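Local coordinates for epidermin modifying enzyme EPID (Staphylococcus epidermidis, PDB 1G63), which catalyses the FMN-dependent oxidative decarboxylation of the C-terminal cysteine of the epidermin precursor, leaving a carbon-carbon double bond in the product, at residues Ile22-Gln27 with Pro163-Val168. Numbering follows the deposited sequence.
Sequences IVELKQ and PNIENV
I165, in the first turn of helix 165-172, reaches across to E24 and L25 on helix 18-25. Its CB bond already aims at the other helix, and CB faces CG of E24. There the chain forks: CG1 lies 3.7 Å from CB of E24, while CG2 turns to the carboxylate end, 3.7 Å from E24 OE1. At the tip, CD1 stays 3.7 Å from E24 CG while it also meets CD2 of L25 at 3.5 Å. A branched isoleucine suits this place because its short CG2 arm rests on E24 while the longer arm reaches from E24 to L25. E24 can serve as an apolar partner because CG, anti to the backbone N (chi1 -163°), is put over I165; a bend at chi2 (80°) then carries CD and OE1 on past I165 CG2, the two chains crossing at a slant. L25, which runs antiparallel to I165 as they pass, also brings CD2 to CG2 of V168, 4.1 Å away. V168 continues inward onto F113 of strand 110-114, so the contact joins two helices above the parallel sheet of this Rossmann-like flavoprotein fold. N164 N-caps the second helix and forms a capping box with N167, whose bond is weak. No hydrogen bond or salt bridge spans the segments; cohesion here therefore rests on van der Waals and hydrophobic packing, with L25 and V168 buried beneath the more open E24-I165 pair.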
loop_
_atom_site.group_PDB
_atom_site.type_symbol
_atom_site.label_atom_id
_atom_site.label_comp_id
_atom_site.label_asym_id
_atom_site.label_seq_id
_atom_site.Cartn_x
_atom_site.Cartn_y
_atom_site.Cartn_z
ATOM N N ILE B 22 2.461 29.990 -21.414
ATOM C CA ILE B 22 1.892 29.070 -22.386
ATOM C C ILE B 22 0.833 29.706 -23.269
ATOM O O ILE B 22 0.973 29.748 -24.493
ATOM C CB ILE B 22 1.293 27.843 -21.685
ATOM C CG1 ILE B 22 2.395 27.105 -20.927
ATOM C CG2 ILE B 22 0.637 26.928 -22.706
ATOM C CD1 ILE B 22 1.900 25.949 -20.075
ATOM N N VAL B 23 -0.229 30.201 -22.647
ATOM C CA VAL B 23 -1.314 30.819 -23.397
ATOM C C VAL B 23 -0.807 31.967 -24.277
ATOM O O VAL B 23 -1.276 32.162 -25.400
ATOM C CB VAL B 23 -2.416 31.332 -22.441
ATOM C CG1 VAL B 23 -1.803 32.214 -21.367
ATOM C CG2 VAL B 23 -3.484 32.088 -23.230
ATOM N N GLU B 24 0.164 32.711 -23.760
ATOM C CA GLU B 24 0.741 33.834 -24.488
ATOM C C GLU B 24 1.525 33.352 -25.714
ATOM O O GLU B 24 1.342 33.859 -26.820
ATOM C CB GLU B 24 1.667 34.622 -23.560
ATOM C CG GLU B 24 1.994 36.013 -24.060
ATOM C CD GLU B 24 0.889 37.008 -23.782
ATOM O OE1 GLU B 24 0.960 38.137 -24.311
ATOM O OE2 GLU B 24 -0.044 36.665 -23.027
ATOM N N LEU B 25 2.394 32.367 -25.503
ATOM C CA LEU B 25 3.216 31.808 -26.570
ATOM C C LEU B 25 2.414 31.022 -27.605
ATOM O O LEU B 25 2.858 30.859 -28.739
ATOM C CB LEU B 25 4.301 30.908 -25.977
ATOM C CG LEU B 25 5.361 31.603 -25.122
ATOM C CD1 LEU B 25 6.237 30.572 -24.430
ATOM C CD2 LEU B 25 6.198 32.516 -26.000
ATOM N N LYS B 26 1.239 30.533 -27.215
ATOM C CA LYS B 26 0.395 29.768 -28.129
ATOM C C LYS B 26 -0.032 30.607 -29.324
ATOM O O LYS B 26 -0.515 30.078 -30.328
ATOM C CB LYS B 26 -0.857 29.263 -27.416
ATOM C CG LYS B 26 -0.648 28.013 -26.588
ATOM C CD LYS B 26 -1.519 26.871 -27.086
ATOM C CE LYS B 26 -1.243 26.551 -28.538
ATOM N NZ LYS B 26 -2.152 25.488 -29.045
ATOM N N GLN B 27 0.147 31.918 -29.209
ATOM C CA GLN B 27 -0.237 32.826 -30.273
ATOM C C GLN B 27 0.849 33.067 -31.307
ATOM O O GLN B 27 0.571 33.594 -32.380
ATOM C CB GLN B 27 -0.668 34.160 -29.677
ATOM C CG GLN B 27 -1.808 34.047 -28.687
ATOM C CD GLN B 27 -2.234 35.398 -28.152
ATOM O OE1 GLN B 27 -1.430 36.134 -27.572
ATOM N NE2 GLN B 27 -3.507 35.735 -28.344
ATOM N N PRO B 163 11.211 36.982 -17.047
ATOM C CA PRO B 163 11.215 37.674 -18.339
ATOM C C PRO B 163 9.804 37.997 -18.842
ATOM O O PRO B 163 8.897 37.172 -18.740
ATOM C CB PRO B 163 11.902 36.676 -19.275
ATOM C CG PRO B 163 12.565 35.677 -18.363
ATOM C CD PRO B 163 11.621 35.579 -17.212
ATOM N N ASN B 164 9.630 39.196 -19.387
ATOM C CA ASN B 164 8.353 39.606 -19.963
ATOM C C ASN B 164 8.202 38.734 -21.223
ATOM O O ASN B 164 9.202 38.302 -21.794
ATOM C CB ASN B 164 8.422 41.102 -20.309
ATOM C CG ASN B 164 7.229 41.582 -21.118
ATOM O OD1 ASN B 164 7.149 41.354 -22.333
ATOM N ND2 ASN B 164 6.288 42.254 -20.450
ATOM N N ILE B 165 6.975 38.458 -21.656
ATOM C CA ILE B 165 6.775 37.610 -22.833
ATOM C C ILE B 165 7.393 38.212 -24.099
ATOM O O ILE B 165 7.752 37.496 -25.036
ATOM C CB ILE B 165 5.270 37.305 -23.047
ATOM C CG1 ILE B 165 5.107 35.928 -23.696
ATOM C CG2 ILE B 165 4.618 38.384 -23.879
ATOM C CD1 ILE B 165 5.566 35.828 -25.125
ATOM N N GLU B 166 7.530 39.533 -24.113
ATOM C CA GLU B 166 8.135 40.238 -25.237
ATOM C C GLU B 166 9.640 39.939 -25.198
ATOM O O GLU B 166 10.300 39.832 -26.233
ATOM C CB GLU B 166 7.887 41.742 -25.093
ATOM C CG GLU B 166 8.703 42.613 -26.031
ATOM C CD GLU B 166 9.093 43.950 -25.395
ATOM O OE1 GLU B 166 9.842 44.720 -26.041
ATOM O OE2 GLU B 166 8.657 44.230 -24.251
ATOM N N ASN B 167 10.168 39.805 -23.984
ATOM C CA ASN B 167 11.577 39.502 -23.774
ATOM C C ASN B 167 11.959 38.113 -24.313
ATOM O O ASN B 167 12.957 37.979 -25.023
ATOM C CB ASN B 167 11.922 39.580 -22.279
ATOM C CG ASN B 167 11.956 41.014 -21.744
ATOM O OD1 ASN B 167 11.969 41.232 -20.523
ATOM N ND2 ASN B 167 11.986 41.991 -22.646
ATOM N N VAL B 168 11.178 37.081 -23.996
ATOM C CA VAL B 168 11.532 35.751 -24.488
ATOM C C VAL B 168 11.275 35.630 -25.989
ATOM O O VAL B 168 11.926 34.845 -26.673
ATOM C CB VAL B 168 10.806 34.597 -23.701
ATOM C CG1 VAL B 168 10.582 35.010 -22.267
ATOM C CG2 VAL B 168 9.522 34.212 -24.354
#